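Local structure of putative cell invasion protein with MAC/Perforin domain (Bacteroides thetaiotaomicron VPI-5482, 3KK7) at residues A[58-63]-A[333-338]; A[64-67]-A[72-75]; A[119-124]-A[130-135]. The protein is a member of the membrane-attack complex/perforin family that may act in cell invasion, its precise function being unknown. All coordinates share one frame; numbering follows the deposited sequence.

Overall arrangement
All three contacts lie in the MACPF domain, on or next to its antiparallel beta-sheet. Contact 1 brings together strands 58-60 and 334-338, both of which pair with strand 211-218. Along the chain it encloses the other two: contact 2 closes first, in the loop between strands 58-60 and 75-76, and contact 3 follows at the approach to helix 133-146. The centres of contacts 1 and 2 are about 6 Å apart, and the Tyr60 hydroxyl meets the Asn74 amide; that of contact 3 lies about 13 Å from contact 1 and 14 Å from contact 2. Val62 of segment 58-63 packs on Phe120 and Phe135 of contact 3, so strands, loop and helix start form one packed region.

Contact 1 of 3, residues A[58-63]-A[333-338]; sequences CSYAVE and HTMIDL
Tyr60 meets selenomethionine Met335 and Leu338 within the antiparallel sheet of the MACPF domain. Strands 58-60 and 334-338 both pair with strand 211-218, and do not pair with each other: the closest CA atoms, those of Tyr60 and Leu338, are 10.9 Å apart, so the gap is bridged by long side chains. Tyr60 sends its ring across it with CG anti to the backbone N (chi1 -178°). Met335 reaches back from the other strand, extended through its first two torsions and bent at the third (chi3 112°). Its methyl arrives at the edge of the phenol ring, close to the ring plane, with CE 3.6 Å from Tyr60 CE2. A flexible, unbranched side chain suits this place because it can fit its end to a rigid ring. Leu338 gives a looser, oblique contact, its CD1 lying 4.4 Å from Tyr60 CZ. Met335 and Leu338 both also rest on Leu213 of strand 211-218, which extends the apolar surroundings. The tyrosine keeps its polar end satisfied in this buried setting, since OH is hydrogen-bonded to the backbone N of Gly70. Asp337, between the two apolar contributors, points its CB away from Tyr60. Its OD2 forms a salt bridge with Lys104, while OD1 accepts the backbone N-H of Leu338, N to OD1 2.8 Å, on the anti side of the carboxylate.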
ATOM      1  N   CYS A  58      -5.336  11.160   2.107  1.00 27.39           N
ATOM      2  CA  CYS A  58      -6.160   9.974   2.311  1.00 28.46           C
ATOM      3  C   CYS A  58      -5.628   8.792   1.554  1.00 27.39           C
ATOM      4  O   CYS A  58      -4.942   8.936   0.546  1.00 27.18           O
ATOM      5  CB  CYS A  58      -7.613  10.176   1.875  1.00 28.89           C
ATOM      6  SG  CYS A  58      -8.459  11.292   2.969  1.00 33.47           S
ATOM      7  N   SER A  59      -5.979   7.619   2.049  1.00 26.77           N
ATOM      8  CA  SER A  59      -5.656   6.401   1.351  1.00 26.27           C
ATOM      9  C   SER A  59      -6.498   6.327   0.072  1.00 26.16           C
ATOM     10  O   SER A  59      -7.578   6.940  -0.044  1.00 25.97           O
ATOM     11  CB  SER A  59      -5.941   5.211   2.246  1.00 25.82           C
ATOM     12  OG  SER A  59      -7.325   5.198   2.557  1.00 25.99           O
ATOM     13  N   TYR A  60      -5.982   5.563  -0.877  1.00 25.81           N
ATOM     14  CA  TYR A  60      -6.584   5.391  -2.161  1.00 26.00           C
ATOM     15  C   TYR A  60      -6.626   3.892  -2.492  1.00 26.38           C
ATOM     16  O   TYR A  60      -5.616   3.188  -2.329  1.00 26.26           O
ATOM     17  CB  TYR A  60      -5.787   6.174  -3.204  1.00 25.66           C
ATOM     18  CG  TYR A  60      -6.390   6.065  -4.570  1.00 25.89           C
ATOM     19  CD1 TYR A  60      -6.045   5.024  -5.433  1.00 25.94           C
ATOM     20  CD2 TYR A  60      -7.340   6.976  -4.992  1.00 26.09           C
ATOM     21  CE1 TYR A  60      -6.634   4.907  -6.696  1.00 25.67           C
ATOM     22  CE2 TYR A  60      -7.919   6.874  -6.247  1.00 27.20           C
ATOM     23  CZ  TYR A  60      -7.571   5.838  -7.089  1.00 26.58           C
ATOM     24  OH  TYR A  60      -8.178   5.769  -8.308  1.00 27.57           O
ATOM     25  N   ALA A  61      -7.781   3.418  -2.971  1.00 26.57           N
ATOM     26  CA  ALA A  61      -8.008   1.978  -3.219  1.00 26.89           C
ATOM     27  C   ALA A  61      -7.893   1.586  -4.682  1.00 27.34           C
ATOM     28  O   ALA A  61      -8.660   2.052  -5.526  1.00 26.31           O
ATOM     29  CB  ALA A  61      -9.383   1.578  -2.707  1.00 27.15           C
ATOM     30  N   VAL A  62      -6.939   0.721  -4.981  1.00 28.51           N
ATOM     31  CA  VAL A  62      -6.733   0.274  -6.357  1.00 30.08           C
ATOM     32  C   VAL A  62      -7.507  -1.033  -6.559  1.00 31.19           C
ATOM     33  O   VAL A  62      -8.513  -1.050  -7.256  1.00 30.61           O
ATOM     34  CB  VAL A  62      -5.215   0.083  -6.705  1.00 30.36           C
ATOM     35  CG1 VAL A  62      -5.037  -0.521  -8.112  1.00 30.50           C
ATOM     36  CG2 VAL A  62      -4.439   1.405  -6.588  1.00 29.60           C
ATOM     37  N   GLU A  63      -7.052  -2.103  -5.900  1.00 32.32           N
ATOM     38  CA  GLU A  63      -7.620  -3.446  -6.071  1.00 33.07           C
ATOM     39  C   GLU A  63      -9.100  -3.524  -5.811  1.00 32.87           C
ATOM     40  O   GLU A  63      -9.818  -4.211  -6.521  1.00 34.09           O
ATOM     41  CB  GLU A  63      -6.937  -4.447  -5.125  1.00 34.09           C
ATOM     42  CG  GLU A  63      -7.278  -5.923  -5.401  1.00 35.81           C
ATOM     43  CD  GLU A  63      -6.414  -6.893  -4.587  1.00 39.30           C
ATOM     44  OE1 GLU A  63      -5.893  -6.539  -3.515  1.00 41.29           O
ATOM     45  OE2 GLU A  63      -6.231  -8.031  -5.035  1.00 44.97           O
ATOM     46  N   HIS A 333     -17.588  20.518  -7.510  1.00 28.73           N
ATOM     47  CA  HIS A 333     -16.393  19.847  -7.989  1.00 28.29           C
ATOM     48  C   HIS A 333     -15.909  18.776  -7.005  1.00 27.91           C
ATOM     49  O   HIS A 333     -16.257  18.798  -5.825  1.00 28.77           O
ATOM     50  CB  HIS A 333     -15.324  20.885  -8.289  1.00 27.91           C
ATOM     51  CG  HIS A 333     -15.670  21.754  -9.450  1.00 28.18           C
ATOM     52  ND1 HIS A 333     -14.766  22.611 -10.035  1.00 27.56           N
ATOM     53  CD2 HIS A 333     -16.817  21.865 -10.169  1.00 27.79           C
ATOM     54  CE1 HIS A 333     -15.352  23.235 -11.045  1.00 28.18           C
ATOM     55  NE2 HIS A 333     -16.597  22.802 -11.148  1.00 26.15           N
ATOM     56  N   THR A 334     -15.144  17.813  -7.496  1.00 26.86           N
ATOM     57  CA  THR A 334     -14.617  16.770  -6.630  1.00 26.08           C
ATOM     58  C   THR A 334     -13.291  16.310  -7.215  1.00 25.40           C
ATOM     59  O   THR A 334     -12.831  16.883  -8.191  1.00 24.37           O
ATOM     60  CB  THR A 334     -15.617  15.607  -6.465  1.00 25.82           C
ATOM     61  OG1 THR A 334     -15.159  14.741  -5.420  1.00 26.79           O
ATOM     62  CG2 THR A 334     -15.770  14.812  -7.765  1.00 25.02           C
HETATM   63  N   MSE A 335     -12.666  15.312  -6.608  1.00 25.45           N
HETATM   64  CA  MSE A 335     -11.442  14.743  -7.173  1.00 25.97           C
HETATM   65  C   MSE A 335     -11.788  13.956  -8.448  1.00 25.90           C
HETATM   66  O   MSE A 335     -12.621  13.068  -8.397  1.00 25.66           O
HETATM   67  CB  MSE A 335     -10.770  13.816  -6.170  1.00 26.29           C
HETATM   68  CG  MSE A 335      -9.532  13.094  -6.715  1.00 26.31           C
HETATM   69 SE   MSE A 335      -8.680  12.111  -5.286  0.75 25.44          SE
HETATM   70  CE  MSE A 335      -8.998  10.276  -5.834  1.00 26.68           C
ATOM     71  N   ILE A 336     -11.129  14.270  -9.568  1.00 25.82           N
ATOM     72  CA  ILE A 336     -11.450  13.654 -10.848  1.00 25.33           C
ATOM     73  C   ILE A 336     -10.324  12.899 -11.588  1.00 25.65           C
ATOM     74  O   ILE A 336     -10.610  12.166 -12.541  1.00 25.00           O
ATOM     75  CB  ILE A 336     -12.050  14.684 -11.791  1.00 25.27           C
ATOM     76  CG1 ILE A 336     -11.058  15.806 -12.074  1.00 25.74           C
ATOM     77  CG2 ILE A 336     -13.327  15.217 -11.207  1.00 24.09           C
ATOM     78  CD1 ILE A 336     -11.432  16.667 -13.274  1.00 24.14           C
ATOM     79  N   ASP A 337      -9.067  13.065 -11.180  1.00 25.87           N
ATOM     80  CA  ASP A 337      -7.937  12.374 -11.842  1.00 25.95           C
ATOM     81  C   ASP A 337      -6.706  12.600 -10.999  1.00 25.96           C
ATOM     82  O   ASP A 337      -6.732  13.407 -10.069  1.00 25.95           O
ATOM     83  CB  ASP A 337      -7.690  12.904 -13.268  1.00 26.07           C
ATOM     84  CG  ASP A 337      -7.244  11.807 -14.261  1.00 27.54           C
ATOM     85  OD1 ASP A 337      -6.544  10.865 -13.813  1.00 28.09           O
ATOM     86  OD2 ASP A 337      -7.577  11.901 -15.487  1.00 26.28           O
ATOM     87  N   LEU A 338      -5.630  11.901 -11.329  1.00 25.72           N
ATOM     88  CA  LEU A 338      -4.403  11.948 -10.547  1.00 25.42           C
ATOM     89  C   LEU A 338      -3.274  12.622 -11.341  1.00 25.30           C
ATOM     90  O   LEU A 338      -3.205  12.512 -12.552  1.00 24.46           O
ATOM     91  CB  LEU A 338      -3.977  10.534 -10.152  1.00 25.29           C
ATOM     92  CG  LEU A 338      -4.938   9.753  -9.251  1.00 26.44           C
ATOM     93  CD1 LEU A 338      -4.546   8.284  -9.177  1.00 26.67           C
ATOM     94  CD2 LEU A 338      -5.001  10.347  -7.837  1.00 26.93           C
TER

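Contact 2 of 3, residues A[64-67]-A[72-75]; sequences NGTS and FANA
The side-chain amide of Asn74 reaches across to Thr66 and uses both its oxygen and its nitrogen there. Asn74 OD1 accepts the backbone N-H of Thr66 at 2.7 Å in a nearly straight bond (167° at the hydrogen), the donor tilted somewhat from the carbonyl plane. Asn74 ND2 turns to the same residue's hydroxyl, but this second bond is weak: ND2 to Thr66 OG1 measures 3.3 Å. The firmer partner of ND2 is the buried hydroxyl of Tyr60, and the backbone of Asn74 is also hydrogen-bonded to that of Ala61. Both ends of the amide are thus engaged, which fixes its rotation. The setting is the loop between strands 58-60 and 75-76 of the MACPF domain, where residues 72-74 form a short 3-10 segment whose turn is closed by Ala75 N to Phe72 O at 3.0 Å. An asparagine suits the end of that 3-10 segment because it offers an acceptor and a donor together; an alanine here would probably leave Thr66 N without its acceptor and the Tyr60 hydroxyl without one of its partners. Gly65 fits for a steric reason: Asn74 OD1 lies 3.2 Å from its CA, and a CB would collide with that oxygen. Thr66 serves through both branches. CG2 lies 4.1 Å from Ala73 CB, while OG1, set between the backbone N and the carbonyl carbon (chi1 69°), is hydrogen-bonded to Asp71 OD2 and also receives Ile68 N. Asp71 OD1 in turn accepts the N-H of Ala73. The backbone oxygen of Thr66 is doubly used, by Thr142 OG1 and by Ser67 OG, the latter donating at 2.6 Å onto a lone pair in the carbonyl plane.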
ATOM      1  N   ASN A  64      -9.556  -2.855  -4.768  1.00 32.41           N
ATOM      2  CA  ASN A  64     -10.951  -2.931  -4.371  1.00 31.72           C
ATOM      3  C   ASN A  64     -11.725  -1.667  -4.675  1.00 30.70           C
ATOM      4  O   ASN A  64     -12.713  -1.380  -4.026  1.00 31.65           O
ATOM      5  CB  ASN A  64     -11.018  -3.221  -2.869  1.00 31.84           C
ATOM      6  CG  ASN A  64     -10.461  -4.605  -2.508  1.00 34.31           C
ATOM      7  OD1 ASN A  64      -9.963  -4.806  -1.390  1.00 37.32           O
ATOM      8  ND2 ASN A  64     -10.548  -5.564  -3.444  1.00 33.30           N
ATOM      9  N   GLY A  65     -11.282  -0.883  -5.640  1.00 29.63           N
ATOM     10  CA  GLY A  65     -11.985   0.363  -5.969  1.00 28.30           C
ATOM     11  C   GLY A  65     -12.786   0.198  -7.232  1.00 26.97           C
ATOM     12  O   GLY A  65     -13.005  -0.897  -7.704  1.00 26.09           O
ATOM     13  N   THR A  66     -13.204   1.315  -7.788  1.00 26.54           N
ATOM     14  CA  THR A  66     -13.958   1.326  -9.031  1.00 25.91           C
ATOM     15  C   THR A  66     -13.091   1.034 -10.282  1.00 25.85           C
ATOM     16  O   THR A  66     -13.625   0.694 -11.334  1.00 25.51           O
ATOM     17  CB  THR A  66     -14.593   2.679  -9.227  1.00 26.08           C
ATOM     18  OG1 THR A  66     -13.557   3.658  -9.499  1.00 25.89           O
ATOM     19  CG2 THR A  66     -15.437   3.051  -7.991  1.00 23.41           C
ATOM     20  N   SER A  67     -11.770   1.203 -10.150  1.00 25.26           N
ATOM     21  CA  SER A  67     -10.775   0.997 -11.218  1.00 25.03           C
ATOM     22  C   SER A  67     -10.695   2.187 -12.175  1.00 25.42           C
ATOM     23  O   SER A  67      -9.965   2.143 -13.152  1.00 25.07           O
ATOM     24  CB  SER A  67     -10.992  -0.306 -12.002  1.00 25.19           C
ATOM     25  OG  SER A  67     -11.866  -0.098 -13.086  1.00 24.14           O
ATOM     26  N   PHE A  72     -12.859   9.913  -7.092  1.00 25.65           N
ATOM     27  CA  PHE A  72     -13.011  10.269  -5.691  1.00 25.56           C
ATOM     28  C   PHE A  72     -13.568   9.137  -4.838  1.00 25.69           C
ATOM     29  O   PHE A  72     -13.235   9.045  -3.667  1.00 26.19           O
ATOM     30  CB  PHE A  72     -13.878  11.526  -5.524  1.00 25.47           C
ATOM     31  CG  PHE A  72     -15.338  11.296  -5.734  1.00 26.10           C
ATOM     32  CD1 PHE A  72     -16.152  10.923  -4.668  1.00 26.42           C
ATOM     33  CD2 PHE A  72     -15.907  11.450  -6.984  1.00 26.57           C
ATOM     34  CE1 PHE A  72     -17.516  10.715  -4.843  1.00 26.19           C
ATOM     35  CE2 PHE A  72     -17.282  11.228  -7.176  1.00 26.31           C
ATOM     36  CZ  PHE A  72     -18.085  10.859  -6.100  1.00 26.25           C
ATOM     37  N   ALA A  73     -14.416   8.287  -5.411  1.00 26.00           N
ATOM     38  CA  ALA A  73     -14.957   7.128  -4.698  1.00 25.94           C
ATOM     39  C   ALA A  73     -13.845   6.197  -4.144  1.00 26.29           C
ATOM     40  O   ALA A  73     -14.057   5.510  -3.173  1.00 26.77           O
ATOM     41  CB  ALA A  73     -15.907   6.336  -5.613  1.00 25.38           C
ATOM     42  N   ASN A  74     -12.682   6.150  -4.780  1.00 26.53           N
ATOM     43  CA  ASN A  74     -11.600   5.297  -4.319  1.00 26.94           C
ATOM     44  C   ASN A  74     -10.799   5.913  -3.169  1.00 27.29           C
ATOM     45  O   ASN A  74      -9.899   5.264  -2.624  1.00 26.62           O
ATOM     46  CB  ASN A  74     -10.649   4.969  -5.473  1.00 27.22           C
ATOM     47  CG  ASN A  74     -11.334   4.236  -6.616  1.00 27.17           C
ATOM     48  OD1 ASN A  74     -12.316   3.518  -6.420  1.00 27.04           O
ATOM     49  ND2 ASN A  74     -10.816   4.425  -7.826  1.00 27.01           N
ATOM     50  N   ALA A  75     -11.084   7.174  -2.840  1.00 27.50           N
ATOM     51  CA  ALA A  75     -10.498   7.803  -1.654  1.00 27.71           C
ATOM     52  C   ALA A  75     -11.169   7.175  -0.444  1.00 27.84           C
ATOM     53  O   ALA A  75     -12.391   7.164  -0.369  1.00 28.04           O
ATOM     54  CB  ALA A  75     -10.750   9.299  -1.678  1.00 27.42           C
TER

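Contact 3 of 3, residues A[119-124]-A[130-135]; sequences TFTKTV and LNLGPF
Phe120 and Phe135 lie in an offset stack, their planes 20° apart and their ring centroids separated by 4.6 Å. The stack holds the loop after strand 93-108 against the start of helix 133-146. In the sequence, this helix falls between strands 93-108 and 157-173, a position consistent with the first of the helical clusters that unfurl into membrane hairpins in pore-forming MACPF relatives. Both side chains have CG anti to the backbone N (chi1 176° and 173°). Because they slide past each other in opposite directions, it is the CB of Phe120, and not its ring centre, that sits over the middle of the Phe135 face, a CH-pi contact 3.8 Å from the centroid, whereas Phe135 CD1 lies over the face of Phe120 toward the rim. Broad flat rings suit this place because each can cover the other despite the displacement. Leu132 comes at the edge of Phe120, near its plane, with its CD2 3.9 Å from Phe120 CD2. The Leu132 side chain crosses that of Thr121 at about a right angle, and the same CD2 touches Thr121 OG1, whose hydrogen-bond partner is Glu115. Leu130 CD2 lies 3.8 Å from Val124 CG2 and also against the CA of Thr121; its approach to the Phe120 ring is oblique. Leucines suit these places because one methyl can touch several neighbours at once. Polar groups shape both backbones. Asn131 OD1 accepts Gly133 N at 2.9 Å, from above its carbonyl plane, in a capping bond at the entry to the helix. In the loop, Phe120 O takes two donors from one residue, Thr123 N at 2.9 Å and Thr123 OG1 at 2.7 Å.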
ATOM      1  N   THR A 119      -1.074   4.558 -18.044  1.00 23.76           N
ATOM      2  CA  THR A 119      -2.008   5.528 -17.473  1.00 23.22           C
ATOM      3  C   THR A 119      -2.000   5.521 -15.932  1.00 23.60           C
ATOM      4  O   THR A 119      -1.898   6.594 -15.296  1.00 22.52           O
ATOM      5  CB  THR A 119      -3.449   5.313 -18.033  1.00 22.77           C
ATOM      6  OG1 THR A 119      -3.395   5.260 -19.474  1.00 21.65           O
ATOM      7  CG2 THR A 119      -4.398   6.435 -17.579  1.00 19.12           C
ATOM      8  N   PHE A 120      -2.118   4.323 -15.351  1.00 24.24           N
ATOM      9  CA  PHE A 120      -2.043   4.155 -13.883  1.00 25.16           C
ATOM     10  C   PHE A 120      -0.602   4.204 -13.375  1.00 25.42           C
ATOM     11  O   PHE A 120      -0.319   4.891 -12.393  1.00 25.52           O
ATOM     12  CB  PHE A 120      -2.701   2.851 -13.426  1.00 25.39           C
ATOM     13  CG  PHE A 120      -2.567   2.605 -11.964  1.00 25.72           C
ATOM     14  CD1 PHE A 120      -3.058   3.510 -11.062  1.00 25.59           C
ATOM     15  CD2 PHE A 120      -1.908   1.492 -11.485  1.00 27.84           C
ATOM     16  CE1 PHE A 120      -2.913   3.304  -9.697  1.00 26.15           C
ATOM     17  CE2 PHE A 120      -1.753   1.293 -10.123  1.00 27.00           C
ATOM     18  CZ  PHE A 120      -2.263   2.201  -9.236  1.00 25.88           C
ATOM     19  N   THR A 121       0.298   3.506 -14.073  1.00 25.40           N
ATOM     20  CA  THR A 121       1.700   3.414 -13.699  1.00 25.22           C
ATOM     21  C   THR A 121       2.327   4.752 -13.373  1.00 25.69           C
ATOM     22  O   THR A 121       3.034   4.902 -12.366  1.00 26.04           O
ATOM     23  CB  THR A 121       2.496   2.769 -14.827  1.00 25.44           C
ATOM     24  OG1 THR A 121       2.012   1.432 -15.008  1.00 26.07           O
ATOM     25  CG2 THR A 121       4.019   2.777 -14.545  1.00 22.67           C
ATOM     26  N   LYS A 122       2.070   5.735 -14.222  1.00 26.08           N
ATOM     27  CA  LYS A 122       2.715   7.033 -14.059  1.00 25.98           C
ATOM     28  C   LYS A 122       2.132   7.869 -12.935  1.00 25.52           C
ATOM     29  O   LYS A 122       2.749   8.866 -12.571  1.00 25.51           O
ATOM     30  CB  LYS A 122       2.706   7.812 -15.362  1.00 25.82           C
ATOM     31  CG  LYS A 122       1.372   8.366 -15.774  1.00 27.49           C
ATOM     32  CD  LYS A 122       1.493   8.895 -17.217  1.00 29.29           C
ATOM     33  CE  LYS A 122       0.219   9.545 -17.705  1.00 30.04           C
ATOM     34  NZ  LYS A 122       0.458  10.270 -18.995  1.00 31.82           N
ATOM     35  N   THR A 123       0.959   7.480 -12.404  1.00 24.89           N
ATOM     36  CA  THR A 123       0.389   8.128 -11.211  1.00 24.23           C
ATOM     37  C   THR A 123       1.109   7.748  -9.909  1.00 24.15           C
ATOM     38  O   THR A 123       1.018   8.454  -8.930  1.00 23.73           O
ATOM     39  CB  THR A 123      -1.111   7.827 -10.999  1.00 23.78           C
ATOM     40  OG1 THR A 123      -1.279   6.491 -10.495  1.00 24.21           O
ATOM     41  CG2 THR A 123      -1.884   8.028 -12.256  1.00 22.16           C
ATOM     42  N   VAL A 124       1.796   6.621  -9.890  1.00 25.03           N
ATOM     43  CA  VAL A 124       2.495   6.181  -8.696  1.00 25.34           C
ATOM     44  C   VAL A 124       3.889   6.767  -8.695  1.00 25.89           C
ATOM     45  O   VAL A 124       4.533   6.904  -9.745  1.00 26.67           O
ATOM     46  CB  VAL A 124       2.530   4.645  -8.604  1.00 25.96           C
ATOM     47  CG1 VAL A 124       3.253   4.180  -7.322  1.00 24.72           C
ATOM     48  CG2 VAL A 124       1.086   4.077  -8.675  1.00 24.36           C
ATOM     49  N   LEU A 130       6.157  -1.058  -8.477  1.00 23.17           N
ATOM     50  CA  LEU A 130       4.712  -1.141  -8.609  1.00 23.13           C
ATOM     51  C   LEU A 130       4.261  -2.513  -9.118  1.00 23.16           C
ATOM     52  O   LEU A 130       4.742  -2.995 -10.123  1.00 23.25           O
ATOM     53  CB  LEU A 130       4.203  -0.014  -9.518  1.00 22.29           C
ATOM     54  CG  LEU A 130       2.704   0.039  -9.697  1.00 22.24           C
ATOM     55  CD1 LEU A 130       1.985   0.201  -8.341  1.00 20.10           C
ATOM     56  CD2 LEU A 130       2.379   1.128 -10.671  1.00 21.37           C
ATOM     57  N   ASN A 131       3.341  -3.131  -8.387  1.00 23.94           N
ATOM     58  CA  ASN A 131       2.668  -4.334  -8.820  1.00 23.78           C
ATOM     59  C   ASN A 131       1.384  -3.917  -9.513  1.00 24.18           C
ATOM     60  O   ASN A 131       0.485  -3.404  -8.877  1.00 24.82           O
ATOM     61  CB  ASN A 131       2.338  -5.242  -7.634  1.00 23.65           C
ATOM     62  CG  ASN A 131       1.723  -6.594  -8.082  1.00 22.83           C
ATOM     63  OD1 ASN A 131       1.508  -6.797  -9.266  1.00 20.89           O
ATOM     64  ND2 ASN A 131       1.436  -7.497  -7.131  1.00 16.82           N
ATOM     65  N   LEU A 132       1.300  -4.158 -10.813  1.00 24.87           N
ATOM     66  CA  LEU A 132       0.126  -3.827 -11.596  1.00 24.75           C
ATOM     67  C   LEU A 132      -1.012  -4.846 -11.513  1.00 25.59           C
ATOM     68  O   LEU A 132      -2.142  -4.511 -11.878  1.00 25.97           O
ATOM     69  CB  LEU A 132       0.530  -3.630 -13.050  1.00 24.51           C
ATOM     70  CG  LEU A 132       1.352  -2.374 -13.338  1.00 23.90           C
ATOM     71  CD1 LEU A 132       1.930  -2.420 -14.739  1.00 19.06           C
ATOM     72  CD2 LEU A 132       0.456  -1.094 -13.119  1.00 25.05           C
ATOM     73  N   GLY A 133      -0.731  -6.064 -11.030  1.00 25.98           N
ATOM     74  CA  GLY A 133      -1.744  -7.124 -10.919  1.00 26.39           C
ATOM     75  C   GLY A 133      -3.078  -6.673 -10.328  1.00 27.23           C
ATOM     76  O   GLY A 133      -4.141  -6.852 -10.931  1.00 27.29           O
ATOM     77  N   PRO A 134      -3.037  -6.040  -9.151  1.00 28.28           N
ATOM     78  CA  PRO A 134      -4.323  -5.637  -8.537  1.00 28.75           C
ATOM     79  C   PRO A 134      -5.104  -4.601  -9.342  1.00 28.32           C
ATOM     80  O   PRO A 134      -6.339  -4.694  -9.438  1.00 28.47           O
ATOM     81  CB  PRO A 134      -3.911  -5.102  -7.167  1.00 28.85           C
ATOM     82  CG  PRO A 134      -2.544  -5.783  -6.904  1.00 29.36           C
ATOM     83  CD  PRO A 134      -1.893  -5.855  -8.242  1.00 28.18           C
ATOM     84  N   PHE A 135      -4.400  -3.648  -9.939  1.00 27.57           N
ATOM     85  CA  PHE A 135      -5.060  -2.690 -10.798  1.00 27.25           C
ATOM     86  C   PHE A 135      -5.740  -3.415 -11.959  1.00 27.67           C
ATOM     87  O   PHE A 135      -6.901  -3.176 -12.243  1.00 27.59           O
ATOM     88  CB  PHE A 135      -4.083  -1.657 -11.332  1.00 26.86           C
ATOM     89  CG  PHE A 135      -4.689  -0.753 -12.338  1.00 25.54           C
ATOM     90  CD1 PHE A 135      -5.693   0.123 -11.961  1.00 26.53           C
ATOM     91  CD2 PHE A 135      -4.289  -0.795 -13.666  1.00 26.37           C
ATOM     92  CE1 PHE A 135      -6.294   0.948 -12.881  1.00 27.19           C
ATOM     93  CE2 PHE A 135      -4.871   0.025 -14.614  1.00 26.09           C
ATOM     94  CZ  PHE A 135      -5.883   0.894 -14.234  1.00 27.60           C
TER